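Side-chain contacts in biofilm growth-associated repressor (Xylella fastidiosa, PDB 3PQK), which represses transcription of its own operon, which also includes blh, by binding a palindromic AT-rich sequence across the -10 region of the blh promoter: residues Q50-L53 against S54-G58; G35-V39 against G40-Q44; L20-P23 against V24-M27; A90-I94 against F95-E99. One frame throughout, in Å; residues are numbered along the deposited sequence.

How the contacts relate
The four contacts follow the chain in the order contact 3, contact 2, contact 1, contact 4, each at or near a helix end of the ArsR-type winged-helix fold. Contact 3 starts helix 23-33, contact 2 starts helix 39-46 and contact 1 lies at the beginning of helix 52-62; the last two helices make up the predicted helix-turn-helix. Contact 1 touches contacts 2 and 3, whose centres lie 12 and 11 Å from its own. Contact 4 lies in the last turns of helix 84-96, its centre about 23 Å from that of contact 1, and reaches contact 3 through leucine packing. Contacts 3 and 4 also meet the second subunit, so packing runs from the predicted DNA-binding helices through contact 3 to the dimer interface.

Contact 1 of 4, residues Q50-L53 against S54-G58; sequences QPTL and SQQLG
Gln50 folds its side chain back onto Ser54, and its amide serves both the backbone and the side chain of that serine. CG lies beside the backbone N (chi1 -66°) and a bend at chi2 (-60°) brings the amide round to the start of the helix, where OE1 accepts from Ser54 N at 3.2 Å, the donor lying somewhat out of the carbonyl plane. At its other end NE2 gives only a weak bond to Ser54 OG, 3.4 Å away. A glutamine fits here because one flat group offers an acceptor and a donor together. Pro51 follows a cis peptide bond and turns its ring alongside Gln55, both side chains pointing the same way. The aliphatic part of Gln55 runs out extended, which carries NE2 to 3.5 Å from Pro51 CB, while Gln55 N is hydrogen-bonded to Pro51 O. Helix 52-62, which begins here, is the second helix of the predicted helix-turn-helix and, as in other proteins with this motif, probably reads DNA in the major groove. Gln50, Pro51 and Gln55 are exposed, whereas Leu53 and Leu57 are buried. Leu53 CG comes 4.3 Å from Leu57 CD1, one turn on. Both leucines also touch Leu28 of helix 23-33, where branched apolar chains suit the interior. Gln56 packs its CG 4.3 Å from Thr52 CG2, and its OE1 accepts a hydrogen bond from Arg25 NE.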
loop_
_atom_site.group_PDB
_atom_site.type_symbol
_atom_site.label_atom_id
_atom_site.label_comp_id
_atom_site.label_asym_id
_atom_site.label_seq_id
_atom_site.Cartn_x
_atom_site.Cartn_y
_atom_site.Cartn_z
ATOM N N GLN B 50 -23.416 -7.438 8.475
ATOM C CA GLN B 50 -23.885 -7.585 7.102
ATOM C C GLN B 50 -24.720 -6.378 6.646
ATOM O O GLN B 50 -25.239 -5.671 7.506
ATOM C CB GLN B 50 -24.663 -8.901 6.935
ATOM C CG GLN B 50 -23.807 -10.164 7.117
ATOM C CD GLN B 50 -22.649 -10.288 6.146
ATOM O OE1 GLN B 50 -22.638 -9.698 5.057
ATOM N NE2 GLN B 50 -21.655 -11.084 6.519
ATOM N N PRO B 51 -24.860 -6.078 5.331
ATOM C CA PRO B 51 -24.282 -6.765 4.160
ATOM C C PRO B 51 -22.786 -6.484 3.935
ATOM O O PRO B 51 -22.135 -7.233 3.212
ATOM C CB PRO B 51 -25.169 -6.277 3.009
ATOM C CG PRO B 51 -25.557 -4.881 3.414
ATOM C CD PRO B 51 -25.671 -4.909 4.927
ATOM N N THR B 52 -22.253 -5.433 4.599
ATOM C CA THR B 52 -20.878 -4.901 4.528
ATOM C C THR B 52 -19.753 -5.944 4.561
ATOM O O THR B 52 -18.990 -6.028 3.595
ATOM C CB THR B 52 -20.713 -3.735 5.516
ATOM O OG1 THR B 52 -21.833 -2.869 5.352
ATOM C CG2 THR B 52 -19.426 -2.946 5.302
ATOM N N LEU B 53 -19.664 -6.740 5.635
ATOM C CA LEU B 53 -18.631 -7.774 5.798
ATOM C C LEU B 53 -18.528 -8.723 4.604
ATOM O O LEU B 53 -17.427 -8.907 4.083
ATOM C CB LEU B 53 -18.816 -8.545 7.128
ATOM C CG LEU B 53 -17.646 -9.394 7.619
ATOM C CD1 LEU B 53 -16.746 -8.604 8.540
ATOM C CD2 LEU B 53 -18.155 -10.582 8.369
ATOM N N SER B 54 -19.649 -9.283 4.134
ATOM C CA SER B 54 -19.601 -10.173 2.970
ATOM C C SER B 54 -19.408 -9.428 1.647
ATOM O O SER B 54 -18.889 -10.020 0.708
ATOM C CB SER B 54 -20.800 -11.121 2.917
ATOM O OG SER B 54 -20.500 -12.342 3.573
ATOM N N GLN B 55 -19.796 -8.133 1.577
ATOM C CA GLN B 55 -19.561 -7.310 0.373
ATOM C C GLN B 55 -18.053 -7.100 0.205
ATOM O O GLN B 55 -17.510 -7.328 -0.885
ATOM C CB GLN B 55 -20.244 -5.934 0.463
ATOM C CG GLN B 55 -21.760 -5.976 0.293
ATOM C CD GLN B 55 -22.448 -4.667 0.622
ATOM O OE1 GLN B 55 -21.851 -3.723 1.155
ATOM N NE2 GLN B 55 -23.729 -4.579 0.300
ATOM N N GLN B 56 -17.382 -6.748 1.320
ATOM C CA GLN B 56 -15.942 -6.499 1.374
ATOM C C GLN B 56 -15.069 -7.720 1.183
ATOM O O GLN B 56 -14.057 -7.615 0.484
ATOM C CB GLN B 56 -15.566 -5.647 2.600
ATOM C CG GLN B 56 -16.269 -4.264 2.627
ATOM C CD GLN B 56 -16.075 -3.505 1.340
ATOM O OE1 GLN B 56 -14.954 -3.381 0.848
ATOM N NE2 GLN B 56 -17.172 -3.055 0.722
ATOM N N LEU B 57 -15.464 -8.902 1.731
ATOM C CA LEU B 57 -14.726 -10.163 1.495
ATOM C C LEU B 57 -14.927 -10.564 0.017
ATOM O O LEU B 57 -14.055 -11.196 -0.590
ATOM C CB LEU B 57 -15.188 -11.307 2.432
ATOM C CG LEU B 57 -14.778 -11.231 3.922
ATOM C CD1 LEU B 57 -15.771 -12.016 4.823
ATOM C CD2 LEU B 57 -13.355 -11.750 4.153
ATOM N N GLY B 58 -16.093 -10.194 -0.534
ATOM C CA GLY B 58 -16.453 -10.403 -1.937
ATOM C C GLY B 58 -15.467 -9.680 -2.833
ATOM O O GLY B 58 -14.809 -10.328 -3.642
#

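Contact 2 of 4, residues G35-V39 against G40-Q44; sequences GEFSV and GELEQ
Ser38 has an extended backbone (phi -83°, psi 171°) and the chain turns helical at Val39, so Ser38 O can accept from Leu42 N at 3.0 Å and Val39 O from Glu43 N. Ser38 is the N-cap, and it forms a capping box with Glu41. With chi1 at 79°, OG takes the crowded position between backbone N and carbonyl carbon, from which this short hydroxyl can reach an amide of the first turn, accepting a weak bond from Glu41 N at 3.3 Å. In return Glu41, long enough when extended to come back to the N-cap amide, sends OE1 to Ser38 N, a nearly straight bond of 2.9 Å that meets the carboxylate on its anti side, somewhat out of its plane. A water joins Ser38 OG to Gly40 N, giving another amide of the first turn a partner. The helix being capped, 39-46, is the first of the predicted helix-turn-helix. Just before it, Phe37 makes backbone hydrogen bonds with Tyr77 of strand 76-79, part of the wing. Phe37 CB packs 3.7 Å from Leu42 CD2, and both side chains rest on Thr31 and Leu32 of helix 23-33. Glu41 OE1 lies at the edge of the Phe37 ring, 3.9 Å from CD1, with the carboxylate and ring planes steeply inclined.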
loop_
_atom_site.group_PDB
_atom_site.type_symbol
_atom_site.label_atom_id
_atom_site.label_comp_id
_atom_site.label_asym_id
_atom_site.label_seq_id
_atom_site.Cartn_x
_atom_site.Cartn_y
_atom_site.Cartn_z
ATOM N N GLY B 35 -4.519 -16.029 10.693
ATOM C CA GLY B 35 -5.067 -17.339 10.374
ATOM C C GLY B 35 -6.379 -17.295 9.630
ATOM O O GLY B 35 -6.858 -16.215 9.272
ATOM N N GLU B 36 -6.960 -18.479 9.397
ATOM C CA GLU B 36 -8.234 -18.671 8.688
ATOM C C GLU B 36 -9.388 -18.412 9.622
ATOM O O GLU B 36 -9.377 -18.921 10.743
ATOM C CB GLU B 36 -8.352 -20.116 8.164
ATOM C CG GLU B 36 -7.198 -20.564 7.280
ATOM C CD GLU B 36 -7.339 -21.909 6.588
ATOM O OE1 GLU B 36 -8.405 -22.553 6.724
ATOM O OE2 GLU B 36 -6.379 -22.312 5.890
ATOM N N PHE B 37 -10.381 -17.622 9.192
ATOM C CA PHE B 37 -11.537 -17.333 10.038
ATOM C C PHE B 37 -12.837 -17.480 9.287
ATOM O O PHE B 37 -12.898 -17.210 8.084
ATOM C CB PHE B 37 -11.451 -15.922 10.644
ATOM C CG PHE B 37 -10.272 -15.719 11.563
ATOM C CD1 PHE B 37 -10.308 -16.174 12.877
ATOM C CD2 PHE B 37 -9.106 -15.126 11.102
ATOM C CE1 PHE B 37 -9.207 -16.001 13.723
ATOM C CE2 PHE B 37 -8.007 -14.940 11.956
ATOM C CZ PHE B 37 -8.067 -15.379 13.263
ATOM N N SER B 38 -13.904 -17.836 10.018
ATOM C CA SER B 38 -15.202 -17.974 9.399
ATOM C C SER B 38 -15.792 -16.580 9.341
ATOM O O SER B 38 -15.228 -15.671 9.937
ATOM C CB SER B 38 -16.080 -18.936 10.203
ATOM O OG SER B 38 -16.606 -18.276 11.341
ATOM N N VAL B 39 -16.921 -16.406 8.653
ATOM C CA VAL B 39 -17.597 -15.116 8.532
ATOM C C VAL B 39 -18.068 -14.609 9.894
ATOM O O VAL B 39 -17.941 -13.418 10.175
ATOM C CB VAL B 39 -18.689 -15.128 7.409
ATOM C CG1 VAL B 39 -19.873 -16.050 7.740
ATOM C CG2 VAL B 39 -19.170 -13.729 7.054
ATOM N N GLY B 40 -18.543 -15.521 10.746
ATOM C CA GLY B 40 -18.988 -15.206 12.102
ATOM C C GLY B 40 -17.861 -14.713 12.978
ATOM O O GLY B 40 -18.031 -13.745 13.705
ATOM N N GLU B 41 -16.688 -15.366 12.896
ATOM C CA GLU B 41 -15.488 -14.995 13.626
ATOM C C GLU B 41 -14.956 -13.641 13.158
ATOM O O GLU B 41 -14.479 -12.840 13.983
ATOM C CB GLU B 41 -14.415 -16.057 13.447
ATOM C CG GLU B 41 -14.847 -17.385 14.023
ATOM C CD GLU B 41 -13.927 -18.563 13.797
ATOM O OE1 GLU B 41 -13.278 -18.652 12.734
ATOM O OE2 GLU B 41 -13.863 -19.417 14.704
ATOM N N LEU B 42 -15.029 -13.376 11.832
ATOM C CA LEU B 42 -14.575 -12.091 11.288
ATOM C C LEU B 42 -15.469 -10.968 11.799
ATOM O O LEU B 42 -14.965 -9.939 12.231
ATOM C CB LEU B 42 -14.502 -12.124 9.733
ATOM C CG LEU B 42 -13.369 -12.989 9.177
ATOM C CD1 LEU B 42 -13.586 -13.331 7.741
ATOM C CD2 LEU B 42 -11.989 -12.409 9.470
ATOM N N GLU B 43 -16.787 -11.192 11.798
ATOM C CA GLU B 43 -17.789 -10.225 12.248
ATOM C C GLU B 43 -17.561 -9.816 13.698
ATOM O O GLU B 43 -17.642 -8.632 14.007
ATOM C CB GLU B 43 -19.206 -10.782 12.051
ATOM C CG GLU B 43 -20.319 -9.965 12.701
ATOM C CD GLU B 43 -21.714 -10.528 12.520
ATOM O OE1 GLU B 43 -22.425 -10.063 11.599
ATOM O OE2 GLU B 43 -22.096 -11.437 13.293
ATOM N N GLN B 44 -17.274 -10.790 14.574
ATOM C CA GLN B 44 -17.034 -10.552 16.000
ATOM C C GLN B 44 -15.738 -9.825 16.270
ATOM O O GLN B 44 -15.740 -8.867 17.042
ATOM C CB GLN B 44 -17.098 -11.863 16.805
ATOM C CG GLN B 44 -18.480 -12.527 16.806
ATOM C CD GLN B 44 -19.555 -11.655 17.411
ATOM O OE1 GLN B 44 -19.492 -11.273 18.587
ATOM N NE2 GLN B 44 -20.550 -11.305 16.606
HETATM O O HOH W 1 -19.599 -18.266 10.683
#

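Contact 3 of 4, residues L20-P23 against V24-M27; sequences LSHP and VRLM
Among the polar contacts, His22 and Val24 meet at the start of helix 23-33, where His22 is the N-cap. Its ring acts as the capping group: ND1 accepts from Val24 N at 3.0 Å, with the donor close to the ring plane at its edge. With CG turned away from its own backbone N (chi1 -171°), the ring comes forward along the chain to that amide. Because ND1 is the acceptor here, the histidine is probably neutral, its proton on NE2. Pro23, the first helical residue, has no N-H to satisfy and suits the first turn; its carbonyl receives Met27 N at 3.0 Å, and His22 O receives Leu26 N. Flat groups give the second kind of contact. The extended Arg25 chain lays one guanidinium face over His22 CB, toward the rim of the group, with NE 3.7 Å from CB and the imidazole inclined 40° to it. Its NH1 is hydrogen-bonded to Thr19 O, so Arg25 ties this helix back to the end of helix 3-20. In the ArsR winged-helix fold this tight turn joins the long N-terminal helix to the three-helix core. The remaining contacts are van der Waals. Val24 CB lies 3.6 Å from His22 CE1, the branched chain running beside the ring. Leu26 covers the preceding helix end, its CG 3.2 Å from Leu20 O and its CD2 4.4 Å from Leu20 CB. Selenomethionine Met27 bends at chi3, bringing CE back beside the Pro23 carbonyl, and packs on Met6 of the second subunit, while Pro23 touches Asn11 of that subunit.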
loop_
_atom_site.group_PDB
_atom_site.type_symbol
_atom_site.label_atom_id
_atom_site.label_comp_id
_atom_site.label_asym_id
_atom_site.label_seq_id
_atom_site.Cartn_x
_atom_site.Cartn_y
_atom_site.Cartn_z
ATOM N N LEU B 20 -6.949 -2.192 -1.716
ATOM C CA LEU B 20 -6.750 -2.226 -0.268
ATOM C C LEU B 20 -7.151 -0.920 0.436
ATOM O O LEU B 20 -7.192 -0.892 1.662
ATOM C CB LEU B 20 -5.300 -2.607 0.074
ATOM C CG LEU B 20 -4.816 -3.975 -0.396
ATOM C CD1 LEU B 20 -3.356 -4.112 -0.175
ATOM C CD2 LEU B 20 -5.556 -5.123 0.319
ATOM N N SER B 21 -7.453 0.141 -0.332
ATOM C CA SER B 21 -7.863 1.475 0.147
ATOM C C SER B 21 -9.301 1.549 0.745
ATOM O O SER B 21 -10.035 2.507 0.459
ATOM C CB SER B 21 -7.730 2.497 -0.982
ATOM O OG SER B 21 -6.389 2.926 -1.062
ATOM N N HIS B 22 -9.689 0.562 1.580
ATOM C CA HIS B 22 -10.985 0.547 2.260
ATOM C C HIS B 22 -10.715 0.088 3.666
ATOM O O HIS B 22 -10.130 -0.974 3.831
ATOM C CB HIS B 22 -12.013 -0.357 1.551
ATOM C CG HIS B 22 -13.423 -0.249 2.067
ATOM N ND1 HIS B 22 -13.722 -0.367 3.421
ATOM C CD2 HIS B 22 -14.580 -0.086 1.383
ATOM C CE1 HIS B 22 -15.033 -0.223 3.520
ATOM N NE2 HIS B 22 -15.597 -0.069 2.320
ATOM N N PRO B 23 -11.076 0.882 4.704
ATOM C CA PRO B 23 -10.797 0.463 6.100
ATOM C C PRO B 23 -11.272 -0.933 6.480
ATOM O O PRO B 23 -10.552 -1.646 7.178
ATOM C CB PRO B 23 -11.475 1.559 6.943
ATOM C CG PRO B 23 -12.469 2.222 6.015
ATOM C CD PRO B 23 -11.782 2.187 4.677
ATOM N N VAL B 24 -12.451 -1.348 5.995
ATOM C CA VAL B 24 -12.998 -2.682 6.298
ATOM C C VAL B 24 -12.138 -3.761 5.623
ATOM O O VAL B 24 -11.783 -4.749 6.286
ATOM C CB VAL B 24 -14.518 -2.814 5.990
ATOM C CG1 VAL B 24 -15.019 -4.243 6.234
ATOM C CG2 VAL B 24 -15.338 -1.797 6.803
ATOM N N ARG B 25 -11.717 -3.529 4.360
ATOM C CA ARG B 25 -10.807 -4.458 3.663
ATOM C C ARG B 25 -9.492 -4.582 4.409
ATOM O O ARG B 25 -8.991 -5.686 4.582
ATOM C CB ARG B 25 -10.547 -4.024 2.226
ATOM C CG ARG B 25 -11.744 -4.206 1.340
ATOM C CD ARG B 25 -11.481 -3.628 -0.031
ATOM N NE ARG B 25 -12.717 -3.186 -0.662
ATOM C CZ ARG B 25 -12.797 -2.275 -1.627
ATOM N NH1 ARG B 25 -11.700 -1.686 -2.090
ATOM N NH2 ARG B 25 -13.974 -1.949 -2.138
ATOM N N LEU B 26 -8.967 -3.466 4.914
ATOM C CA LEU B 26 -7.739 -3.508 5.692
ATOM C C LEU B 26 -7.852 -4.312 6.998
ATOM O O LEU B 26 -6.957 -5.098 7.302
ATOM C CB LEU B 26 -7.205 -2.104 5.953
ATOM C CG LEU B 26 -6.506 -1.494 4.754
ATOM C CD1 LEU B 26 -6.257 -0.005 4.973
ATOM C CD2 LEU B 26 -5.177 -2.202 4.489
HETATM N N MSE B 27 -8.945 -4.119 7.742
HETATM C CA MSE B 27 -9.173 -4.842 9.009
HETATM C C MSE B 27 -9.277 -6.342 8.710
HETATM O O MSE B 27 -8.611 -7.138 9.356
HETATM C CB MSE B 27 -10.436 -4.321 9.704
HETATM C CG MSE B 27 -10.308 -2.888 10.205
HETATM SE SE MSE B 27 -11.894 -2.263 11.179
HETATM C CE MSE B 27 -13.111 -1.904 9.811
#

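Contact 4 of 4, residues A90-I94 against F95-E99; sequences ALYTI and FCAQE
Ile94 and Phe95 lie side by side and point the same way, so that Ile94 CG2 stands over the centre of the Phe95 ring. It is 3.6 Å from the ring centroid and only 11° off the normal, a well-centred CH-pi contact for which a beta-branched neighbour is well suited. Leu91 meets the same ring obliquely, its CD2 4.1 Å from Phe95 CE2, and adds to the apolar surround of this buried phenylalanine. Lys83 of the second subunit makes a cation-pi contact with Phe95 and also a hydrogen bond to Ile94 O, placing this end of helix 84-96 in the dimer interface. The helix widens here into a pi-type turn: the bonds from Ala97 N to Tyr92 O, at 2.7 Å, and, weakly, from Cys96 N to Leu91 O both span five residues. With this wider turn Ala97 CB lies over one face of the Tyr92 ring, toward its rim and 4.1 Å from CE2; a methyl group is small enough to sit there. Cys96 CB approaches Tyr92 ring carbon CD1 at 3.8 Å, obliquely. Tyr92 holds CG anti to its own N (chi1 -180°), which sends the ring along the helix past Cys96, and its hydroxyl is hydrogen-bonded to Glu34. Cys96 SG forms the disulfide with Cys30 of helix 23-33, consistent with a redox switch that couples this terminal helix to the core of the winged-helix domain.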
loop_
_atom_site.group_PDB
_atom_site.type_symbol
_atom_site.label_atom_id
_atom_site.label_comp_id
_atom_site.label_asym_id
_atom_site.label_seq_id
_atom_site.Cartn_x
_atom_site.Cartn_y
_atom_site.Cartn_z
ATOM N N ALA B 90 3.283 -6.839 5.061
ATOM C CA ALA B 90 4.023 -5.608 5.369
ATOM C C ALA B 90 3.137 -4.594 6.052
ATOM O O ALA B 90 3.594 -3.926 6.971
ATOM C CB ALA B 90 4.610 -5.003 4.101
ATOM N N LEU B 91 1.878 -4.454 5.604
ATOM C CA LEU B 91 0.918 -3.535 6.231
ATOM C C LEU B 91 0.639 -3.998 7.677
ATOM O O LEU B 91 0.491 -3.156 8.573
ATOM C CB LEU B 91 -0.405 -3.495 5.438
ATOM C CG LEU B 91 -0.389 -2.849 4.044
ATOM C CD1 LEU B 91 -1.633 -3.262 3.246
ATOM C CD2 LEU B 91 -0.299 -1.295 4.135
ATOM N N TYR B 92 0.593 -5.335 7.908
ATOM C CA TYR B 92 0.370 -5.900 9.254
ATOM C C TYR B 92 1.498 -5.464 10.173
ATOM O O TYR B 92 1.225 -4.797 11.180
ATOM C CB TYR B 92 0.259 -7.440 9.232
ATOM C CG TYR B 92 0.024 -8.058 10.600
ATOM C CD1 TYR B 92 -1.249 -8.088 11.168
ATOM C CD2 TYR B 92 1.065 -8.654 11.306
ATOM C CE1 TYR B 92 -1.472 -8.654 12.420
ATOM C CE2 TYR B 92 0.851 -9.236 12.558
ATOM C CZ TYR B 92 -0.422 -9.237 13.107
ATOM O OH TYR B 92 -0.651 -9.803 14.335
ATOM N N THR B 93 2.761 -5.770 9.781
ATOM C CA THR B 93 3.987 -5.442 10.537
ATOM C C THR B 93 4.140 -3.930 10.808
ATOM O O THR B 93 4.498 -3.538 11.920
ATOM C CB THR B 93 5.236 -5.997 9.815
ATOM O OG1 THR B 93 5.085 -7.402 9.590
ATOM C CG2 THR B 93 6.525 -5.752 10.599
ATOM N N ILE B 94 3.891 -3.091 9.798
ATOM C CA ILE B 94 4.053 -1.640 9.961
ATOM C C ILE B 94 2.932 -1.030 10.794
ATOM O O ILE B 94 3.210 -0.200 11.656
ATOM C CB ILE B 94 4.198 -0.920 8.586
ATOM C CG1 ILE B 94 5.443 -1.405 7.804
ATOM C CG2 ILE B 94 4.227 0.605 8.760
ATOM C CD1 ILE B 94 5.303 -1.237 6.252
ATOM N N PHE B 95 1.665 -1.401 10.511
ATOM C CA PHE B 95 0.516 -0.764 11.149
ATOM C C PHE B 95 -0.303 -1.577 12.156
ATOM O O PHE B 95 -0.442 -1.149 13.304
ATOM C CB PHE B 95 -0.422 -0.168 10.073
ATOM C CG PHE B 95 0.231 0.803 9.118
ATOM C CD1 PHE B 95 0.463 2.128 9.493
ATOM C CD2 PHE B 95 0.589 0.406 7.828
ATOM C CE1 PHE B 95 1.065 3.031 8.617
ATOM C CE2 PHE B 95 1.168 1.319 6.937
ATOM C CZ PHE B 95 1.400 2.628 7.338
ATOM N N CYS B 96 -0.925 -2.675 11.706
ATOM C CA CYS B 96 -1.835 -3.497 12.505
ATOM C C CYS B 96 -1.216 -4.104 13.743
ATOM O O CYS B 96 -1.874 -4.121 14.786
ATOM C CB CYS B 96 -2.528 -4.540 11.635
ATOM S SG CYS B 96 -3.205 -3.855 10.094
ATOM N N ALA B 97 0.039 -4.570 13.643
ATOM C CA ALA B 97 0.785 -5.160 14.763
ATOM C C ALA B 97 0.991 -4.178 15.955
ATOM O O ALA B 97 1.183 -4.641 17.081
ATOM C CB ALA B 97 2.127 -5.685 14.279
ATOM N N GLN B 98 0.920 -2.838 15.708
ATOM C CA GLN B 98 1.113 -1.799 16.734
ATOM C C GLN B 98 -0.063 -1.703 17.732
ATOM O O GLN B 98 0.067 -1.057 18.778
ATOM C CB GLN B 98 1.374 -0.423 16.082
ATOM N N GLU B 99 -1.219 -2.284 17.370
ATOM C CA GLU B 99 -2.434 -2.306 18.188
ATOM C C GLU B 99 -2.428 -3.507 19.157
ATOM O O GLU B 99 -3.306 -3.603 20.019
ATOM C CB GLU B 99 -3.691 -2.305 17.286
#